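Local coordinates for putative GH105 family protein (Salmonella enterica subsp. enterica serovar Paratyphi A, PDB 3QWT) that is of unknown function but, as a possible member of glycoside hydrolase family 105 with an alpha/alpha toroid fold, is probably a carbohydrate-cleaving hydrolase, at residues Y196-H201 / I239-F244; W140-M145 / P188-E193. One frame throughout, in Å; residues are numbered along the deposited sequence.

Interaction 1 of 2, residues Y196-H201 / I239-F244; sequences YQFLLH and IVIPDF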
loop_
_atom_site.group_PDB
_atom_site.type_symbol
_atom_site.label_atom_id
_atom_site.label_comp_id
_atom_site.label_asym_id
_atom_site.label_seq_id
_atom_site.Cartn_x
_atom_site.Cartn_y
_atom_site.Cartn_z
ATOM N N TYR A 196 19.918 17.123 6.590
ATOM C CA TYR A 196 19.978 18.572 6.598
ATOM C C TYR A 196 21.347 19.050 7.084
ATOM O O TYR A 196 21.954 19.935 6.479
ATOM C CB TYR A 196 18.856 19.182 7.418
ATOM C CG TYR A 196 18.949 20.677 7.529
ATOM C CD1 TYR A 196 18.526 21.498 6.482
ATOM C CD2 TYR A 196 19.487 21.279 8.669
ATOM C CE1 TYR A 196 18.609 22.871 6.567
ATOM C CE2 TYR A 196 19.573 22.671 8.774
ATOM C CZ TYR A 196 19.133 23.457 7.707
ATOM O OH TYR A 196 19.217 24.823 7.781
ATOM N N GLN A 197 21.850 18.450 8.157
ATOM C CA GLN A 197 23.151 18.870 8.642
ATOM C C GLN A 197 24.226 18.701 7.542
ATOM O O GLN A 197 25.085 19.567 7.371
ATOM C CB GLN A 197 23.525 18.147 9.933
ATOM C CG GLN A 197 22.717 18.613 11.151
ATOM C CD GLN A 197 22.865 20.114 11.400
ATOM O OE1 GLN A 197 23.934 20.695 11.157
ATOM N NE2 GLN A 197 21.790 20.750 11.868
ATOM N N PHE A 198 24.151 17.609 6.782
ATOM C CA PHE A 198 25.113 17.375 5.716
ATOM C C PHE A 198 25.080 18.540 4.728
ATOM O O PHE A 198 26.115 19.160 4.474
ATOM C CB PHE A 198 24.786 16.087 4.985
ATOM C CG PHE A 198 25.953 15.189 4.803
ATOM C CD1 PHE A 198 26.155 14.115 5.663
ATOM C CD2 PHE A 198 26.849 15.401 3.766
ATOM C CE1 PHE A 198 27.230 13.269 5.494
ATOM C CE2 PHE A 198 27.928 14.565 3.592
ATOM C CZ PHE A 198 28.123 13.495 4.460
ATOM N N LEU A 199 23.882 18.837 4.203
ATOM C CA LEU A 199 23.716 19.896 3.215
ATOM C C LEU A 199 24.234 21.242 3.727
ATOM O O LEU A 199 24.900 21.970 3.002
ATOM C CB LEU A 199 22.250 19.999 2.776
ATOM C CG LEU A 199 21.679 18.740 2.111
ATOM C CD1 LEU A 199 20.185 18.896 1.938
ATOM C CD2 LEU A 199 22.339 18.436 0.755
ATOM N N LEU A 200 23.949 21.561 4.986
ATOM C CA LEU A 200 24.375 22.845 5.533
ATOM C C LEU A 200 25.882 22.858 5.698
ATOM O O LEU A 200 26.527 23.883 5.436
ATOM C CB LEU A 200 23.702 23.156 6.879
ATOM C CG LEU A 200 23.877 24.617 7.304
ATOM C CD1 LEU A 200 23.237 25.538 6.271
ATOM C CD2 LEU A 200 23.282 24.887 8.679
ATOM N N HIS A 201 26.444 21.733 6.150
ATOM C CA HIS A 201 27.886 21.643 6.308
ATOM C C HIS A 201 28.566 21.846 4.944
ATOM O O HIS A 201 29.489 22.649 4.834
ATOM C CB HIS A 201 28.323 20.338 6.967
ATOM C CG HIS A 201 28.228 20.361 8.465
ATOM N ND1 HIS A 201 27.023 20.309 9.134
ATOM C CD2 HIS A 201 29.184 20.474 9.417
ATOM C CE1 HIS A 201 27.245 20.372 10.437
ATOM N NE2 HIS A 201 28.545 20.482 10.637
ATOM N N ILE A 239 35.325 9.543 4.754
ATOM C CA ILE A 239 34.841 8.416 5.546
ATOM C C ILE A 239 33.323 8.424 5.655
ATOM O O ILE A 239 32.674 7.400 5.436
ATOM C CB ILE A 239 35.404 8.465 6.964
ATOM C CG1 ILE A 239 36.893 8.087 6.956
ATOM C CG2 ILE A 239 34.590 7.554 7.867
ATOM C CD1 ILE A 239 37.623 8.327 8.274
ATOM N N VAL A 240 32.767 9.593 5.981
ATOM C CA VAL A 240 31.360 9.702 6.340
ATOM C C VAL A 240 30.422 9.604 5.141
ATOM O O VAL A 240 29.405 8.907 5.181
ATOM C CB VAL A 240 31.075 11.014 7.084
ATOM C CG1 VAL A 240 29.598 11.251 7.162
ATOM C CG2 VAL A 240 31.643 10.967 8.469
ATOM N N ILE A 241 30.745 10.304 4.068
ATOM C CA ILE A 241 29.846 10.289 2.925
ATOM C C ILE A 241 29.515 8.854 2.477
ATOM O O ILE A 241 28.353 8.526 2.226
ATOM C CB ILE A 241 30.384 11.131 1.762
ATOM C CG1 ILE A 241 30.382 12.609 2.169
ATOM C CG2 ILE A 241 29.531 10.924 0.506
ATOM C CD1 ILE A 241 30.978 13.549 1.138
ATOM N N PRO A 242 30.530 7.994 2.381
ATOM C CA PRO A 242 30.233 6.645 1.912
ATOM C C PRO A 242 29.438 5.882 2.951
ATOM O O PRO A 242 28.521 5.143 2.591
ATOM C CB PRO A 242 31.626 6.024 1.738
ATOM C CG PRO A 242 32.507 7.185 1.488
ATOM C CD PRO A 242 31.975 8.266 2.383
ATOM N N ASP A 243 29.768 6.068 4.226
ATOM C CA ASP A 243 29.026 5.361 5.265
ATOM C C ASP A 243 27.603 5.877 5.378
ATOM O O ASP A 243 26.663 5.108 5.566
ATOM C CB ASP A 243 29.762 5.426 6.602
ATOM C CG ASP A 243 30.958 4.482 6.646
ATOM O OD1 ASP A 243 31.342 3.931 5.590
ATOM O OD2 ASP A 243 31.511 4.294 7.732
ATOM N N PHE A 244 27.452 7.186 5.234
ATOM C CA PHE A 244 26.144 7.810 5.278
ATOM C C PHE A 244 25.299 7.321 4.088
ATOM O O PHE A 244 24.137 6.930 4.250
ATOM C CB PHE A 244 26.310 9.329 5.284
ATOM C CG PHE A 244 25.038 10.085 5.515
ATOM C CD1 PHE A 244 24.230 9.790 6.585
ATOM C CD2 PHE A 244 24.659 11.098 4.655
ATOM C CE1 PHE A 244 23.068 10.483 6.790
ATOM C CE2 PHE A 244 23.507 11.790 4.853
ATOM C CZ PHE A 244 22.704 11.484 5.929
#

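Interaction 2 of 2, residues W140-M145 / P188-E193; sequences WAMNEM and PEYVEE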
loop_
_atom_site.group_PDB
_atom_site.type_symbol
_atom_site.label_atom_id
_atom_site.label_comp_id
_atom_site.label_asym_id
_atom_site.label_seq_id
_atom_site.Cartn_x
_atom_site.Cartn_y
_atom_site.Cartn_z
ATOM N N TRP A 140 19.129 14.329 22.814
ATOM C CA TRP A 140 19.913 15.523 23.125
ATOM C C TRP A 140 20.421 16.203 21.854
ATOM O O TRP A 140 20.338 17.426 21.708
ATOM C CB TRP A 140 21.110 15.176 23.998
ATOM C CG TRP A 140 22.130 16.293 24.075
ATOM C CD1 TRP A 140 22.128 17.338 24.944
ATOM C CD2 TRP A 140 23.297 16.466 23.243
ATOM N NE1 TRP A 140 23.218 18.154 24.713
ATOM C CE2 TRP A 140 23.949 17.639 23.676
ATOM C CE3 TRP A 140 23.854 15.738 22.185
ATOM C CZ2 TRP A 140 25.129 18.108 23.083
ATOM C CZ3 TRP A 140 25.019 16.207 21.594
ATOM C CH2 TRP A 140 25.644 17.383 22.047
ATOM N N ALA A 141 21.000 15.404 20.969
ATOM C CA ALA A 141 21.500 15.899 19.689
ATOM C C ALA A 141 20.377 16.580 18.915
ATOM O O ALA A 141 20.590 17.607 18.263
ATOM C CB ALA A 141 22.103 14.759 18.866
HETATM N N MSE A 142 19.177 16.019 19.002
HETATM C CA MSE A 142 18.037 16.611 18.317
HETATM C C MSE A 142 17.575 17.952 18.895
HETATM O O MSE A 142 17.351 18.913 18.149
HETATM C CB MSE A 142 16.873 15.626 18.272
HETATM C CG MSE A 142 17.092 14.506 17.276
HETATM SE SE MSE A 142 17.082 15.152 15.414
HETATM C CE MSE A 142 15.194 15.497 15.204
ATOM N N ASN A 143 17.472 18.024 20.218
ATOM C CA ASN A 143 16.671 19.070 20.856
ATOM C C ASN A 143 17.374 20.025 21.807
ATOM O O ASN A 143 16.836 21.092 22.093
ATOM C CB ASN A 143 15.485 18.447 21.596
ATOM C CG ASN A 143 14.593 17.683 20.680
ATOM O OD1 ASN A 143 13.900 18.272 19.845
ATOM N ND2 ASN A 143 14.609 16.361 20.803
ATOM N N GLU A 144 18.548 19.648 22.305
ATOM C CA GLU A 144 19.259 20.480 23.272
ATOM C C GLU A 144 20.637 20.939 22.799
ATOM O O GLU A 144 21.094 22.026 23.167
ATOM C CB GLU A 144 19.373 19.763 24.626
ATOM C CG GLU A 144 18.037 19.341 25.202
ATOM C CD GLU A 144 18.134 18.891 26.659
ATOM O OE1 GLU A 144 17.500 17.868 27.010
ATOM O OE2 GLU A 144 18.832 19.569 27.453
HETATM N N MSE A 145 21.308 20.127 21.991
HETATM C CA MSE A 145 22.619 20.541 21.492
HETATM C C MSE A 145 22.507 21.940 20.883
HETATM O O MSE A 145 21.598 22.213 20.108
HETATM C CB MSE A 145 23.173 19.524 20.499
HETATM C CG MSE A 145 24.280 20.029 19.578
HETATM SE SE MSE A 145 24.634 18.656 18.225
HETATM C CE MSE A 145 26.606 18.712 18.139
ATOM N N PRO A 188 12.605 8.439 11.672
ATOM C CA PRO A 188 13.087 9.091 10.444
ATOM C C PRO A 188 13.395 10.569 10.656
ATOM O O PRO A 188 14.084 11.129 9.803
ATOM C CB PRO A 188 11.915 8.935 9.454
ATOM C CG PRO A 188 10.933 7.996 10.120
ATOM C CD PRO A 188 11.178 8.078 11.597
ATOM N N GLU A 189 12.900 11.178 11.741
ATOM C CA GLU A 189 13.235 12.569 12.049
ATOM C C GLU A 189 14.729 12.723 12.244
ATOM O O GLU A 189 15.299 13.730 11.843
ATOM C CB GLU A 189 12.557 13.066 13.330
ATOM C CG GLU A 189 11.061 12.959 13.334
ATOM C CD GLU A 189 10.563 11.543 13.690
ATOM O OE1 GLU A 189 11.384 10.588 13.750
ATOM O OE2 GLU A 189 9.336 11.392 13.910
ATOM N N TYR A 190 15.354 11.742 12.896
ATOM C CA TYR A 190 16.793 11.801 13.168
ATOM C C TYR A 190 17.555 11.819 11.848
ATOM O O TYR A 190 18.540 12.536 11.686
ATOM C CB TYR A 190 17.275 10.593 13.972
ATOM C CG TYR A 190 16.732 10.479 15.372
ATOM C CD1 TYR A 190 15.911 11.466 15.923
ATOM C CD2 TYR A 190 17.056 9.373 16.159
ATOM C CE1 TYR A 190 15.405 11.338 17.230
ATOM C CE2 TYR A 190 16.557 9.231 17.443
ATOM C CZ TYR A 190 15.745 10.215 17.979
ATOM O OH TYR A 190 15.288 10.047 19.263
ATOM N N VAL A 191 17.093 11.003 10.914
ATOM C CA VAL A 191 17.753 10.883 9.631
ATOM C C VAL A 191 17.549 12.145 8.804
ATOM O O VAL A 191 18.452 12.565 8.082
ATOM C CB VAL A 191 17.219 9.678 8.859
ATOM C CG1 VAL A 191 17.839 9.629 7.473
ATOM C CG2 VAL A 191 17.499 8.393 9.637
ATOM N N GLU A 192 16.365 12.747 8.911
ATOM C CA GLU A 192 16.080 13.985 8.183
ATOM C C GLU A 192 17.008 15.083 8.714
ATOM O O GLU A 192 17.630 15.826 7.946
ATOM C CB GLU A 192 14.601 14.414 8.305
ATOM C CG GLU A 192 13.640 13.682 7.373
ATOM C CD GLU A 192 14.206 13.468 5.954
ATOM O OE1 GLU A 192 14.682 12.344 5.689
ATOM O OE2 GLU A 192 14.175 14.396 5.102
ATOM N N GLU A 193 17.126 15.148 10.034
ATOM C CA GLU A 193 18.003 16.118 10.665
ATOM C C GLU A 193 19.426 15.907 10.170
ATOM O O GLU A 193 20.139 16.859 9.845
ATOM C CB GLU A 193 17.945 15.964 12.187
ATOM C CG GLU A 193 18.949 16.835 12.926
ATOM C CD GLU A 193 18.698 18.339 12.749
ATOM O OE1 GLU A 193 19.625 19.135 13.010
ATOM O OE2 GLU A 193 17.573 18.730 12.373
#

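Interaction 1 of 2, residues Y196-H201 / I239-F244
Inside the alpha/alpha toroid, helix 188-205 packs against helix 231-248 through a patch of purely apolar side chains in which Phe-198 meets Val-240, Ile-241 and Phe-244. The two short segments run roughly antiparallel, with 147° between their directions, and their axes come no closer than 12.8 Å. This gap is bridged mainly by Phe-198, whose CB is directed toward helix 231-248 and whose ring carries the reach across. That ring lies almost parallel to the ring of Phe-244, the planes only 6° apart, yet the centroids are 4.9 Å from each other: these are near-parallel rings slid apart, with little overlap. The closest atoms, Phe-198 CE1 and Phe-244 CD2, are 3.5 Å apart and meet obliquely. With CG anti to the backbone N (chi1 -172°), the Phe-244 ring extends alongside that of Phe-198, the two side chains passing in opposite directions. The far rim of Phe-198 is met by aliphatic groups. Ile-241 CG1 lies in the ring plane at the edge, 3.3 Å from Phe-198 CZ, and Val-240 CG1 closes on the same rim, 3.5 Å from Phe-198 CE1. Together they abut the outer rim of the ring. On the helix 188-205 side, Gln-197 O accepts from the backbone N of His-201 and also, from above the carbonyl plane, from His-201 ND1, a second bond that probably restrains the imidazole. All four touching residues are buried. Leu-260 of helix 255-272 touches both phenylalanines, and helix 170-184 adds Leu-171 against Phe-198 and Ala-179 against Phe-244.

Interaction 2 of 2, residues W140-M145 / P188-E193
Met-142, a selenomethionine near the end of helix 131-143, inserts its side chain against the first turns of helix 188-205, making a Met-aromatic contact with Tyr-190 in this helical part of the alpha/alpha toroid. Its selenium lies 5.0 Å from the centre of the phenol ring, in an oblique direction 60° off the ring normal. The methylene before it comes closer, with Met-142 CG 3.5 Å from Tyr-190 CD1, also obliquely placed.

The remaining touches are van der Waals contacts to the CB and CG of Glu-193 and to the backbone O and CB of Glu-189. Met-142 SE sits 3.4 Å from Glu-193 CB and nearly as close to Glu-193 CG, and the terminal methyl continues toward the preceding turn, where Met-142 CE is 3.8 Å from Glu-189 O and 4.0 Å from Glu-189 CB. Bends at chi2 (-68°) and chi3 (-73°) fold the selenomethionine and spread its CG, selenium and methyl mainly over Tyr-190, Glu-193 and Glu-189 respectively. Leu-178 of helix 170-184 touches Met-142, Tyr-190 and Glu-193, adding an apolar wall beside them.

The polar ends are held by other partners. The hydroxyl of Tyr-190 is hydrogen-bonded to Glu-139 and Arg-187, which would steady the ring that Met-142 leans on. Glu-193 forms two salt bridges, probably favouring a charged carboxylate: its OE1 pairs with NH2 of Arg-147, and its OE2 with NH1 of Arg-258 of the second subunit.

Overall arrangement
Helix 188-205 is common to both contacts: its first turns receive Met-142 in interaction 2, and its next turns carry Phe-198 into interaction 1. The centres are about 14 Å apart and lie on the same side of the chain's centre, interaction 1 about 12 Å from it and interaction 2 about 21 Å. The helix is thus packed at one end against helix 131-143, in a partly buried setting, and further along against helix 231-248 in a fully buried one. Gln-197 NE2 and Glu-193 OE1, one turn apart on this helix, are hydrogen-bonded near where the two segments adjoin, and Arg-258 of the second subunit reaches these adjoining segments through Tyr-196 and Glu-193.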